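Side-chain contacts in glucose-6-phosphate dehydrogenase (Trypanosoma cruzi, PDB 5AQ1), which catalyses the oxidation of glucose 6-phosphate with NADP as hydride acceptor, the first step of the pentose phosphate pathway: residues Phe183-Glu188 with Ile265-Ile270; Arg208-Leu213 with Leu274-Ser279; Lys285-Ser288 with Glu292-Arg295; Glu443-Glu448 with Thr455-Val460. All blocks are in the same frame, centred on the assembly; numbering follows the deposited sequence.

Interaction 1: Phe183-Glu188 with Ile265-Ile270; sequences FGRDTE and IIRDVI. With BG6 (6-O-phosphono-beta-D-glucopyranose), chain F.
The backbone O of R185 accepts a hydrogen bond from NE of R267 at 2.8 Å. The bond is fairly straight, 158° at the hydrogen. It arrives in the carbonyl plane on a lone pair of O, and O itself lies in the guanidinium plane of R267. R267 can span the distance because its chain runs extended from CG to NE. In R185 CG sits between the backbone N and the carbonyl carbon, chi1 39°. The chain then bends at chi3, which lays the guanidinium over that of R267. The two groups stack face to face, with centres 3.9 Å apart and planes tilted by 27°. NH2 of R185 and NH2 of R267 are 3.2 Å apart; both are donors, and no bond joins them. Each group is held from outside. NH1 of R267 donates to I263 O, and R185 NH1 donates to S262 O. The contact ties the turn before helix 187-197 to helix 264-282. The next residue of that helix, D268, belongs to the glucose 6-phosphate site: OD1 accepts from sugar O2 at 2.6 Å, and OD2 lies doubtfully close to O3. Stacking is compatible with each arginine donating to a carbonyl, and D478, in a salt bridge with R267 and a long, weak ion pair with R185, probably offsets part of their like charge.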
loop_
_atom_site.group_PDB
_atom_site.type_symbol
_atom_site.label_atom_id
_atom_site.label_comp_id
_atom_site.label_asym_id
_atom_site.label_seq_id
_atom_site.Cartn_x
_atom_site.Cartn_y
_atom_site.Cartn_z
ATOM N N PHE B 183 35.519 12.822 16.240
ATOM C CA PHE B 183 35.157 14.217 15.992
ATOM C C PHE B 183 34.435 14.748 17.229
ATOM O O PHE B 183 33.205 14.821 17.268
ATOM C CB PHE B 183 34.262 14.335 14.758
ATOM C CG PHE B 183 34.844 13.712 13.524
ATOM C CD1 PHE B 183 35.862 14.345 12.829
ATOM C CD2 PHE B 183 34.371 12.495 13.053
ATOM C CE1 PHE B 183 36.400 13.776 11.687
ATOM C CE2 PHE B 183 34.907 11.919 11.913
ATOM C CZ PHE B 183 35.924 12.558 11.230
ATOM N N GLY B 184 35.213 15.098 18.246
ATOM C CA GLY B 184 34.664 15.426 19.562
ATOM C C GLY B 184 34.193 14.184 20.302
ATOM O O GLY B 184 34.421 13.051 19.857
ATOM N N ARG B 185 33.552 14.408 21.448
ATOM C CA ARG B 185 32.986 13.327 22.271
ATOM C C ARG B 185 31.509 13.551 22.641
ATOM O O ARG B 185 30.912 12.723 23.324
ATOM C CB ARG B 185 33.846 13.096 23.531
ATOM C CG ARG B 185 34.388 14.363 24.181
ATOM C CD ARG B 185 35.251 14.066 25.397
ATOM N NE ARG B 185 34.453 13.556 26.511
ATOM C CZ ARG B 185 34.398 12.284 26.907
ATOM N NH1 ARG B 185 35.110 11.343 26.298
ATOM N NH2 ARG B 185 33.617 11.952 27.933
ATOM N N ASP B 186 30.930 14.661 22.188
ATOM C CA ASP B 186 29.496 14.931 22.341
ATOM C C ASP B 186 29.096 16.065 21.388
ATOM O O ASP B 186 29.924 16.525 20.595
ATOM C CB ASP B 186 29.137 15.256 23.803
ATOM C CG ASP B 186 29.956 16.399 24.383
ATOM O OD1 ASP B 186 30.429 17.274 23.623
ATOM O OD2 ASP B 186 30.119 16.423 25.618
ATOM N N THR B 187 27.846 16.515 21.461
ATOM C CA THR B 187 27.360 17.584 20.582
ATOM C C THR B 187 28.190 18.865 20.704
ATOM O O THR B 187 28.579 19.452 19.693
ATOM C CB THR B 187 25.880 17.926 20.864
ATOM O OG1 THR B 187 25.122 16.718 21.000
ATOM C CG2 THR B 187 25.296 18.771 19.731
ATOM N N GLU B 188 28.458 19.285 21.939
ATOM C CA GLU B 188 29.172 20.542 22.199
ATOM C C GLU B 188 30.619 20.533 21.731
ATOM O O GLU B 188 31.051 21.436 21.014
ATOM C CB GLU B 188 29.128 20.917 23.693
ATOM C CG GLU B 188 27.751 21.321 24.156
ATOM C CD GLU B 188 27.234 22.575 23.460
ATOM O OE1 GLU B 188 28.029 23.315 22.820
ATOM O OE2 GLU B 188 26.012 22.823 23.554
ATOM N N ILE B 265 31.872 2.209 23.905
ATOM C CA ILE B 265 31.369 1.563 22.684
ATOM C C ILE B 265 30.401 2.444 21.883
ATOM O O ILE B 265 30.318 2.327 20.660
ATOM C CB ILE B 265 30.714 0.187 22.998
ATOM C CG1 ILE B 265 30.520 -0.654 21.728
ATOM C CG2 ILE B 265 29.381 0.355 23.724
ATOM C CD1 ILE B 265 31.810 -1.087 21.066
ATOM N N ILE B 266 29.672 3.322 22.564
ATOM C CA ILE B 266 28.700 4.179 21.891
ATOM C C ILE B 266 29.420 5.210 21.025
ATOM O O ILE B 266 29.091 5.378 19.851
ATOM C CB ILE B 266 27.753 4.876 22.889
ATOM C CG1 ILE B 266 26.899 3.834 23.618
ATOM C CG2 ILE B 266 26.843 5.860 22.165
ATOM C CD1 ILE B 266 26.222 4.345 24.869
ATOM N N ARG B 267 30.402 5.891 21.604
ATOM C CA ARG B 267 31.214 6.846 20.853
ATOM C C ARG B 267 32.088 6.166 19.789
ATOM O O ARG B 267 32.337 6.741 18.726
ATOM C CB ARG B 267 32.103 7.661 21.797
ATOM C CG ARG B 267 31.350 8.561 22.766
ATOM C CD ARG B 267 32.296 9.565 23.403
ATOM N NE ARG B 267 31.692 10.300 24.517
ATOM C CZ ARG B 267 31.552 9.838 25.761
ATOM N NH1 ARG B 267 31.956 8.614 26.086
ATOM N NH2 ARG B 267 30.998 10.608 26.691
ATOM N N ASP B 268 32.540 4.945 20.074
ATOM C CA ASP B 268 33.507 4.253 19.215
ATOM C C ASP B 268 32.906 3.738 17.906
ATOM O O ASP B 268 33.515 3.902 16.846
ATOM C CB ASP B 268 34.160 3.094 19.979
ATOM C CG ASP B 268 35.370 2.515 19.258
ATOM O OD1 ASP B 268 36.193 3.294 18.732
ATOM O OD2 ASP B 268 35.506 1.274 19.239
ATOM N N VAL B 269 31.730 3.114 17.977
ATOM C CA VAL B 269 31.108 2.515 16.782
ATOM C C VAL B 269 29.630 2.850 16.536
ATOM O O VAL B 269 29.199 2.871 15.384
ATOM C CB VAL B 269 31.268 0.977 16.764
ATOM C CG1 VAL B 269 32.735 0.590 16.899
ATOM C CG2 VAL B 269 30.452 0.319 17.863
ATOM N N ILE B 270 28.852 3.095 17.589
ATOM C CA ILE B 270 27.415 3.332 17.423
ATOM C C ILE B 270 27.132 4.725 16.861
ATOM O O ILE B 270 26.397 4.866 15.885
ATOM C CB ILE B 270 26.640 3.118 18.740
ATOM C CG1 ILE B 270 26.733 1.644 19.152
ATOM C CG2 ILE B 270 25.180 3.538 18.580
ATOM C CD1 ILE B 270 26.026 1.300 20.445
HETATM C C1 BG6 F . 37.179 1.532 14.405
HETATM C C2 BG6 F . 36.902 1.511 15.907
HETATM O O1 BG6 F . 36.632 2.718 13.814
HETATM O O5 BG6 F . 36.584 0.386 13.790
HETATM C C3 BG6 F . 37.432 0.217 16.502
HETATM O O2 BG6 F . 37.516 2.636 16.544
HETATM C C4 BG6 F . 36.786 -0.950 15.774
HETATM O O3 BG6 F . 37.154 0.129 17.903
HETATM C C5 BG6 F . 37.097 -0.855 14.286
HETATM O O4 BG6 F . 37.269 -2.179 16.319
HETATM C C6 BG6 F . 36.494 -2.026 13.515
HETATM O O6 BG6 F . 36.628 -1.825 12.108
HETATM P P BG6 F . 36.391 -3.051 11.094
HETATM O O1P BG6 F . 35.013 -3.571 11.433
HETATM O O2P BG6 F . 36.461 -2.428 9.727
HETATM O O3P BG6 F . 37.522 -3.998 11.417
#

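Interaction 2: Arg208-Leu213 with Leu274-Ser279; sequences RIDHYL and LTQILS. With BG6 (6-O-phosphono-beta-D-glucopyranose), chain F.
Y212 meets I277 at the edge of its ring, where CD2 is 4.2 Å from CD1 of the isoleucine. The far end of the same ring reaches the substrate: OH forms a weak hydrogen bond with phosphate oxygen O1P. Beside it H211 donates from NE2 to O2P at 2.7 Å, almost straight at 175°. CD1 of Y212 lies over one face of the H211 imidazole, toward its rim, 3.6 Å above the plane. These two residues belong to the DHYLGK signature of the glucose-6-phosphate dehydrogenases; K215, its lysine, also bonds the ligand. The first residue of the signature, D210, stands behind them. Its OD1 accepts from ND1 of H273, whose NE2 is hydrogen-bonded to the same ligand, and takes a weak bond from the backbone N of Y212. OD2 faces helix 264-282 and touches CG of Q276 at 3.2 Å. The Q276 side chain turns at chi2, -68°, and this bend brings OE1 against L213. Both methyls of L213, CD1 and CD2, lie 3.5 Å from that OE1, and the two side chains cross at about a right angle. Farther out, K298 donates to OE1 of Q276, while NE2 of Q276 donates to E462 OE2.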
loop_
_atom_site.group_PDB
_atom_site.type_symbol
_atom_site.label_atom_id
_atom_site.label_comp_id
_atom_site.label_asym_id
_atom_site.label_seq_id
_atom_site.Cartn_x
_atom_site.Cartn_y
_atom_site.Cartn_z
ATOM N N ARG B 208 35.421 13.943 5.806
ATOM C CA ARG B 208 35.426 13.228 7.083
ATOM C C ARG B 208 35.167 11.737 6.878
ATOM O O ARG B 208 34.115 11.345 6.361
ATOM C CB ARG B 208 34.382 13.813 8.035
ATOM C CG ARG B 208 34.668 15.247 8.429
ATOM C CD ARG B 208 33.655 15.788 9.422
ATOM N NE ARG B 208 33.667 17.246 9.440
ATOM C CZ ARG B 208 33.143 18.013 8.488
ATOM N NH1 ARG B 208 32.554 17.469 7.426
ATOM N NH2 ARG B 208 33.206 19.336 8.594
ATOM N N ILE B 209 36.129 10.917 7.292
ATOM C CA ILE B 209 36.042 9.474 7.112
ATOM C C ILE B 209 35.106 8.846 8.131
ATOM O O ILE B 209 35.196 9.126 9.327
ATOM C CB ILE B 209 37.419 8.784 7.266
ATOM C CG1 ILE B 209 38.357 9.180 6.123
ATOM C CG2 ILE B 209 37.264 7.263 7.323
ATOM C CD1 ILE B 209 38.088 8.482 4.803
ATOM N N ASP B 210 34.198 8.018 7.630
ATOM C CA ASP B 210 33.604 6.942 8.412
ATOM C C ASP B 210 33.797 5.697 7.563
ATOM O O ASP B 210 33.077 5.490 6.583
ATOM C CB ASP B 210 32.125 7.192 8.698
ATOM C CG ASP B 210 31.534 6.160 9.639
ATOM O OD1 ASP B 210 31.868 4.958 9.516
ATOM O OD2 ASP B 210 30.728 6.553 10.506
ATOM N N HIS B 211 34.771 4.871 7.932
ATOM C CA HIS B 211 35.282 3.869 6.999
ATOM C C HIS B 211 34.292 2.746 6.689
ATOM O O HIS B 211 34.473 2.020 5.717
ATOM C CB HIS B 211 36.651 3.330 7.447
ATOM C CG HIS B 211 36.585 2.167 8.385
ATOM N ND1 HIS B 211 36.472 2.313 9.750
ATOM C CD2 HIS B 211 36.656 0.835 8.154
ATOM C CE1 HIS B 211 36.456 1.120 10.319
ATOM N NE2 HIS B 211 36.567 0.206 9.371
ATOM N N TYR B 212 33.234 2.627 7.485
ATOM C CA TYR B 212 32.170 1.670 7.180
ATOM C C TYR B 212 31.452 1.984 5.864
ATOM O O TYR B 212 30.947 1.074 5.205
ATOM C CB TYR B 212 31.186 1.563 8.350
ATOM C CG TYR B 212 31.598 0.518 9.365
ATOM C CD1 TYR B 212 32.935 0.369 9.745
ATOM C CD2 TYR B 212 30.660 -0.327 9.939
ATOM C CE1 TYR B 212 33.316 -0.591 10.662
ATOM C CE2 TYR B 212 31.036 -1.285 10.864
ATOM C CZ TYR B 212 32.364 -1.416 11.217
ATOM O OH TYR B 212 32.737 -2.371 12.133
ATOM N N LEU B 213 31.450 3.257 5.466
ATOM C CA LEU B 213 30.878 3.671 4.179
ATOM C C LEU B 213 31.686 3.224 2.953
ATOM O O LEU B 213 31.259 3.448 1.820
ATOM C CB LEU B 213 30.707 5.191 4.138
ATOM C CG LEU B 213 29.763 5.818 5.163
ATOM C CD1 LEU B 213 29.820 7.336 5.052
ATOM C CD2 LEU B 213 28.336 5.314 4.974
ATOM N N LEU B 274 27.386 2.661 12.940
ATOM C CA LEU B 274 26.042 2.089 12.918
ATOM C C LEU B 274 24.960 3.143 12.669
ATOM O O LEU B 274 23.907 2.827 12.107
ATOM C CB LEU B 274 25.762 1.318 14.211
ATOM C CG LEU B 274 26.786 0.240 14.599
ATOM C CD1 LEU B 274 26.217 -0.648 15.698
ATOM C CD2 LEU B 274 27.219 -0.610 13.412
ATOM N N THR B 275 25.218 4.383 13.074
ATOM C CA THR B 275 24.317 5.490 12.764
ATOM C C THR B 275 24.364 5.826 11.272
ATOM O O THR B 275 23.352 6.196 10.685
ATOM C CB THR B 275 24.654 6.738 13.604
ATOM O OG1 THR B 275 24.552 6.414 14.993
ATOM C CG2 THR B 275 23.699 7.894 13.287
ATOM N N GLN B 276 25.538 5.698 10.659
ATOM C CA GLN B 276 25.664 5.851 9.207
ATOM C C GLN B 276 24.806 4.814 8.488
ATOM O O GLN B 276 24.044 5.143 7.576
ATOM C CB GLN B 276 27.124 5.710 8.767
ATOM C CG GLN B 276 27.947 6.977 8.921
ATOM C CD GLN B 276 27.519 8.076 7.973
ATOM O OE1 GLN B 276 26.877 7.822 6.950
ATOM N NE2 GLN B 276 27.875 9.312 8.303
ATOM N N ILE B 277 24.941 3.560 8.909
ATOM C CA ILE B 277 24.120 2.476 8.376
ATOM C C ILE B 277 22.639 2.766 8.628
ATOM O O ILE B 277 21.816 2.607 7.731
ATOM C CB ILE B 277 24.528 1.110 8.976
ATOM C CG1 ILE B 277 25.882 0.680 8.405
ATOM C CG2 ILE B 277 23.483 0.045 8.676
ATOM C CD1 ILE B 277 26.562 -0.425 9.181
ATOM N N LEU B 278 22.315 3.206 9.842
ATOM C CA LEU B 278 20.939 3.567 10.187
ATOM C C LEU B 278 20.366 4.582 9.204
ATOM O O LEU B 278 19.243 4.419 8.723
ATOM C CB LEU B 278 20.862 4.133 11.609
ATOM C CG LEU B 278 19.510 4.699 12.054
ATOM C CD1 LEU B 278 18.426 3.631 12.014
ATOM C CD2 LEU B 278 19.625 5.289 13.449
ATOM N N SER B 279 21.149 5.620 8.906
ATOM C CA SER B 279 20.696 6.702 8.036
ATOM C C SER B 279 20.442 6.215 6.615
ATOM O O SER B 279 19.479 6.632 5.978
ATOM C CB SER B 279 21.705 7.853 8.021
ATOM O OG SER B 279 22.885 7.497 7.323
HETATM C C1 BG6 F . 37.179 1.532 14.405
HETATM C C2 BG6 F . 36.902 1.511 15.907
HETATM O O1 BG6 F . 36.632 2.718 13.814
HETATM O O5 BG6 F . 36.584 0.386 13.790
HETATM C C3 BG6 F . 37.432 0.217 16.502
HETATM O O2 BG6 F . 37.516 2.636 16.544
HETATM C C4 BG6 F . 36.786 -0.950 15.774
HETATM O O3 BG6 F . 37.154 0.129 17.903
HETATM C C5 BG6 F . 37.097 -0.855 14.286
HETATM O O4 BG6 F . 37.269 -2.179 16.319
HETATM C C6 BG6 F . 36.494 -2.026 13.515
HETATM O O6 BG6 F . 36.628 -1.825 12.108
HETATM P P BG6 F . 36.391 -3.051 11.094
HETATM O O1P BG6 F . 35.013 -3.571 11.433
HETATM O O2P BG6 F . 36.461 -2.428 9.727
HETATM O O3P BG6 F . 37.522 -3.998 11.417
#

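Interaction 3: Lys285-Ser288 with Glu292-Arg295; sequences KPRS and EDIR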
loop_
_atom_site.group_PDB
_atom_site.type_symbol
_atom_site.label_atom_id
_atom_site.label_comp_id
_atom_site.label_asym_id
_atom_site.label_seq_id
_atom_site.Cartn_x
_atom_site.Cartn_y
_atom_site.Cartn_z
ATOM N N LYS B 285 13.922 8.404 -0.442
ATOM C CA LYS B 285 14.531 8.351 -1.758
ATOM C C LYS B 285 15.068 9.742 -2.103
ATOM O O LYS B 285 14.331 10.727 -2.024
ATOM C CB LYS B 285 13.512 7.907 -2.800
ATOM C CG LYS B 285 14.090 7.765 -4.196
ATOM C CD LYS B 285 13.012 7.463 -5.221
ATOM C CE LYS B 285 12.472 6.054 -5.073
ATOM N NZ LYS B 285 11.594 5.704 -6.218
ATOM N N PRO B 286 16.360 9.833 -2.466
ATOM C CA PRO B 286 16.941 11.137 -2.769
ATOM C C PRO B 286 16.497 11.683 -4.115
ATOM O O PRO B 286 16.060 10.930 -4.985
ATOM C CB PRO B 286 18.448 10.863 -2.756
ATOM C CG PRO B 286 18.576 9.426 -3.111
ATOM C CD PRO B 286 17.357 8.749 -2.548
ATOM N N ARG B 287 16.620 12.998 -4.263
ATOM C CA ARG B 287 16.169 13.707 -5.454
ATOM C C ARG B 287 16.975 13.316 -6.682
ATOM O O ARG B 287 16.473 13.370 -7.800
ATOM C CB ARG B 287 16.247 15.218 -5.220
ATOM C CG ARG B 287 15.229 15.715 -4.209
ATOM C CD ARG B 287 15.479 17.156 -3.800
ATOM N NE ARG B 287 14.515 17.602 -2.797
ATOM C CZ ARG B 287 14.606 18.733 -2.102
ATOM N NH1 ARG B 287 15.623 19.564 -2.287
ATOM N NH2 ARG B 287 13.672 19.037 -1.209
ATOM N N SER B 288 18.229 12.939 -6.461
ATOM C CA SER B 288 19.102 12.410 -7.506
ATOM C C SER B 288 20.201 11.595 -6.831
ATOM O O SER B 288 20.173 11.423 -5.614
ATOM C CB SER B 288 19.733 13.546 -8.313
ATOM O OG SER B 288 20.818 14.119 -7.600
ATOM N N GLU B 292 25.242 15.647 -2.702
ATOM C CA GLU B 292 24.512 16.496 -1.765
ATOM C C GLU B 292 23.037 16.128 -1.661
ATOM O O GLU B 292 22.436 16.313 -0.602
ATOM C CB GLU B 292 24.687 17.982 -2.115
ATOM C CG GLU B 292 25.636 18.743 -1.190
ATOM C CD GLU B 292 26.885 17.962 -0.814
ATOM O OE1 GLU B 292 27.782 17.817 -1.669
ATOM O OE2 GLU B 292 26.965 17.487 0.339
ATOM N N ASP B 293 22.454 15.613 -2.740
ATOM C CA ASP B 293 21.083 15.112 -2.677
ATOM C C ASP B 293 20.984 13.898 -1.752
ATOM O O ASP B 293 20.003 13.750 -1.023
ATOM C CB ASP B 293 20.549 14.771 -4.072
ATOM C CG ASP B 293 20.062 15.993 -4.830
ATOM O OD1 ASP B 293 19.805 17.032 -4.195
ATOM O OD2 ASP B 293 19.917 15.915 -6.068
ATOM N N ILE B 294 22.002 13.040 -1.778
ATOM C CA ILE B 294 22.042 11.862 -0.908
ATOM C C ILE B 294 22.308 12.260 0.548
ATOM O O ILE B 294 21.615 11.810 1.456
ATOM C CB ILE B 294 23.086 10.835 -1.391
ATOM C CG1 ILE B 294 22.629 10.216 -2.719
ATOM C CG2 ILE B 294 23.284 9.739 -0.355
ATOM C CD1 ILE B 294 23.705 9.452 -3.465
ATOM N N ARG B 295 23.297 13.119 0.760
ATOM C CA ARG B 295 23.636 13.574 2.106
ATOM C C ARG B 295 22.522 14.381 2.766
ATOM O O ARG B 295 22.330 14.295 3.977
ATOM C CB ARG B 295 24.909 14.406 2.078
ATOM C CG ARG B 295 26.187 13.586 2.123
ATOM C CD ARG B 295 27.332 14.391 1.538
ATOM N NE ARG B 295 28.459 14.519 2.454
ATOM C CZ ARG B 295 29.347 15.514 2.431
ATOM N NH1 ARG B 295 29.257 16.500 1.540
ATOM N NH2 ARG B 295 30.335 15.524 3.314
HETATM O O HOH W 1 17.541 14.506 -1.894
#
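The connection between helix 264-282 and helix 291-302 folds back onto the first turn of the second helix, where S288 meets D293. OG of S288 donates to OD2 of D293 at 2.5 Å and uses the anti lone pair of that oxygen. The serine places OG between its backbone N and carbonyl carbon, chi1 79°, which turns the hydroxyl to the carboxylate. S290 OG also bonds S288 OG, and weakly D293 OD2. CB of R287 rests near the same oxygen, 3.8 Å from OD2. A water joins the backbones: it accepts from R287 N at 3.0 Å and probably donates to D293 O, 2.7 Å away. Next to it the P286 ring lies alongside I294, both pointing the same way, with CG of P286 4.1 Å from CG1 of I294. The charged ends turn to other chains: R287 NH2 forms a salt bridge with E297 of the third subunit, and K285 NZ pairs with E383 of the second subunit and D354 of the third. Helix 221-226 packs against both parts, F226 on P286 of the loop and I222 on I294 of helix 291-302.

Interaction 4: Glu443-Glu448 with Thr455-Val460; sequences ESLIHE and TNFVRV
E448 and N456 both carry CG anti to the carbonyl carbon, with chi1 of -71° and -65°. The E448 chain then runs extended, so its carboxylate reaches from helix 441-451 to the amide of N456 in the following loop. ND2 of N456 donates to OE1 of E448 at 2.9 Å, and the bond is nearly straight at 166°. The oxygen is met on its syn side, somewhat out of the carboxylate plane, whereas the bond stays close to the plane of the amide. A water completes the grip: it donates to OE1 of E448 at 2.8 Å and accepts from the backbone N of N456 at 3.0 Å. The loop is thus bound to one carboxylate oxygen twice, directly by its side chain and indirectly by its backbone. L445, one turn earlier, adds apolar packing. Its CD2 lies 3.9 Å from CB of N456 and also touches the backbone O of that residue. F457 comes to the helix edge-on. Its CZ points at the backbone O of L445, 3.3 Å away and in the plane of the ring, and is 4.2 Å from CB of L445. F207 meets the F457 ring edge-to-face. The contact belongs to the connection between helix 441-451 and helix 460-479, and Q219 touches both E448 and N456. Two N-H or O-H donors on a buried OE1 would be expected to stabilise the ionised form of E448, and the ring edge of F457, with its slightly positive hydrogens, suits the carbonyl oxygen it faces.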
loop_
_atom_site.group_PDB
_atom_site.type_symbol
_atom_site.label_atom_id
_atom_site.label_comp_id
_atom_site.label_asym_id
_atom_site.label_seq_id
_atom_site.Cartn_x
_atom_site.Cartn_y
_atom_site.Cartn_z
ATOM N N GLU B 443 40.226 1.750 0.261
ATOM C CA GLU B 443 40.503 1.846 -1.176
ATOM C C GLU B 443 39.400 2.638 -1.865
ATOM O O GLU B 443 39.672 3.575 -2.615
ATOM C CB GLU B 443 40.614 0.461 -1.825
ATOM C CG GLU B 443 41.794 -0.375 -1.358
ATOM C CD GLU B 443 41.767 -1.784 -1.921
ATOM O OE1 GLU B 443 41.642 -1.928 -3.159
ATOM O OE2 GLU B 443 41.867 -2.746 -1.123
ATOM N N SER B 444 38.155 2.248 -1.610
ATOM C CA SER B 444 36.992 2.926 -2.181
ATOM C C SER B 444 36.978 4.413 -1.819
ATOM O O SER B 444 36.787 5.273 -2.680
ATOM C CB SER B 444 35.698 2.272 -1.680
ATOM O OG SER B 444 35.783 0.851 -1.713
ATOM N N LEU B 445 37.209 4.703 -0.540
ATOM C CA LEU B 445 37.055 6.057 -0.007
ATOM C C LEU B 445 38.117 7.020 -0.523
ATOM O O LEU B 445 37.791 8.111 -0.991
ATOM C CB LEU B 445 37.038 6.032 1.526
ATOM C CG LEU B 445 35.858 5.253 2.127
ATOM C CD1 LEU B 445 36.042 5.060 3.619
ATOM C CD2 LEU B 445 34.536 5.949 1.847
ATOM N N ILE B 446 39.381 6.612 -0.457
ATOM C CA ILE B 446 40.477 7.421 -0.998
ATOM C C ILE B 446 40.236 7.705 -2.485
ATOM O O ILE B 446 40.422 8.835 -2.942
ATOM C CB ILE B 446 41.849 6.740 -0.781
ATOM C CG1 ILE B 446 42.221 6.779 0.704
ATOM C CG2 ILE B 446 42.939 7.425 -1.598
ATOM C CD1 ILE B 446 43.428 5.944 1.070
ATOM N N HIS B 447 39.814 6.682 -3.226
ATOM C CA HIS B 447 39.490 6.828 -4.648
ATOM C C HIS B 447 38.389 7.861 -4.879
ATOM O O HIS B 447 38.486 8.685 -5.784
ATOM C CB HIS B 447 39.080 5.473 -5.238
ATOM C CG HIS B 447 38.636 5.537 -6.666
ATOM N ND1 HIS B 447 39.421 6.069 -7.668
ATOM C CD2 HIS B 447 37.493 5.124 -7.264
ATOM C CE1 HIS B 447 38.777 5.988 -8.819
ATOM N NE2 HIS B 447 37.605 5.419 -8.601
ATOM N N GLU B 448 37.351 7.818 -4.051
ATOM C CA GLU B 448 36.237 8.751 -4.176
ATOM C C GLU B 448 36.620 10.183 -3.763
ATOM O O GLU B 448 36.106 11.151 -4.329
ATOM C CB GLU B 448 35.033 8.247 -3.375
ATOM C CG GLU B 448 34.369 7.031 -4.006
ATOM C CD GLU B 448 33.482 6.262 -3.046
ATOM O OE1 GLU B 448 32.964 6.868 -2.086
ATOM O OE2 GLU B 448 33.297 5.040 -3.252
ATOM N N THR B 455 29.851 11.813 -1.477
ATOM C CA THR B 455 28.709 10.981 -1.075
ATOM C C THR B 455 28.950 10.217 0.226
ATOM O O THR B 455 28.122 10.262 1.138
ATOM C CB THR B 455 28.343 9.967 -2.181
ATOM O OG1 THR B 455 27.978 10.670 -3.373
ATOM C CG2 THR B 455 27.185 9.076 -1.753
ATOM N N ASN B 456 30.089 9.534 0.306
ATOM C CA ASN B 456 30.390 8.636 1.424
ATOM C C ASN B 456 31.330 9.248 2.458
ATOM O O ASN B 456 32.230 8.577 2.966
ATOM C CB ASN B 456 30.963 7.323 0.884
ATOM C CG ASN B 456 29.952 6.547 0.063
ATOM O OD1 ASN B 456 28.800 6.402 0.468
ATOM N ND2 ASN B 456 30.375 6.039 -1.089
ATOM N N PHE B 457 31.107 10.523 2.764
ATOM C CA PHE B 457 31.890 11.243 3.755
ATOM C C PHE B 457 30.947 12.053 4.626
ATOM O O PHE B 457 29.956 12.586 4.136
ATOM C CB PHE B 457 32.911 12.150 3.074
ATOM C CG PHE B 457 33.965 11.402 2.317
ATOM C CD1 PHE B 457 33.778 11.062 0.986
ATOM C CD2 PHE B 457 35.140 11.014 2.944
ATOM C CE1 PHE B 457 34.745 10.361 0.291
ATOM C CE2 PHE B 457 36.115 10.315 2.253
ATOM C CZ PHE B 457 35.917 9.988 0.926
ATOM N N VAL B 458 31.277 12.162 5.910
ATOM C CA VAL B 458 30.357 12.722 6.892
ATOM C C VAL B 458 30.347 14.244 6.809
ATOM O O VAL B 458 31.359 14.894 7.063
ATOM C CB VAL B 458 30.714 12.280 8.326
ATOM C CG1 VAL B 458 29.628 12.710 9.304
ATOM C CG2 VAL B 458 30.910 10.769 8.387
ATOM N N ARG B 459 29.192 14.805 6.454
ATOM C CA ARG B 459 29.048 16.255 6.329
ATOM C C ARG B 459 28.937 16.883 7.719
ATOM O O ARG B 459 28.599 16.205 8.686
ATOM C CB ARG B 459 27.835 16.602 5.466
ATOM C CG ARG B 459 27.946 17.946 4.764
ATOM C CD ARG B 459 26.902 18.099 3.671
ATOM N NE ARG B 459 25.549 18.216 4.208
ATOM C CZ ARG B 459 24.438 18.184 3.473
ATOM N NH1 ARG B 459 24.496 18.023 2.154
ATOM N NH2 ARG B 459 23.256 18.304 4.063
ATOM N N VAL B 460 29.243 18.174 7.812
ATOM C CA VAL B 460 29.289 18.861 9.105
ATOM C C VAL B 460 27.959 18.773 9.861
ATOM O O VAL B 460 27.945 18.532 11.067
ATOM C CB VAL B 460 29.760 20.336 8.962
ATOM C CG1 VAL B 460 28.783 21.177 8.147
ATOM C CG2 VAL B 460 29.992 20.965 10.331
HETATM O O HOH W 2 31.823 9.379 -2.111
#

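In the fold
Interactions 1 and 2 each have one segment on helix 264-282, and residues of both meet the substrate: D268 of 265-270 the O2 and O3 side of the sugar, H211 and Y212 the phosphate. Their centres are 13 Å apart, and a probable i to i+5 bond from L274 N to V269 O, 3.0 Å, joins them. Interaction 4 is farther off; the side chain of L445 is about 10 Å from the ligand. It touches interaction 2 where R208 NH1 probably donates to V458 O at 2.9 Å. Interaction 3 joins interaction 4 through R295 NE and F457 O, 3.0 Å apart, and the E292-R459 salt bridge. The contacts thus run from pocket to subunit interfaces.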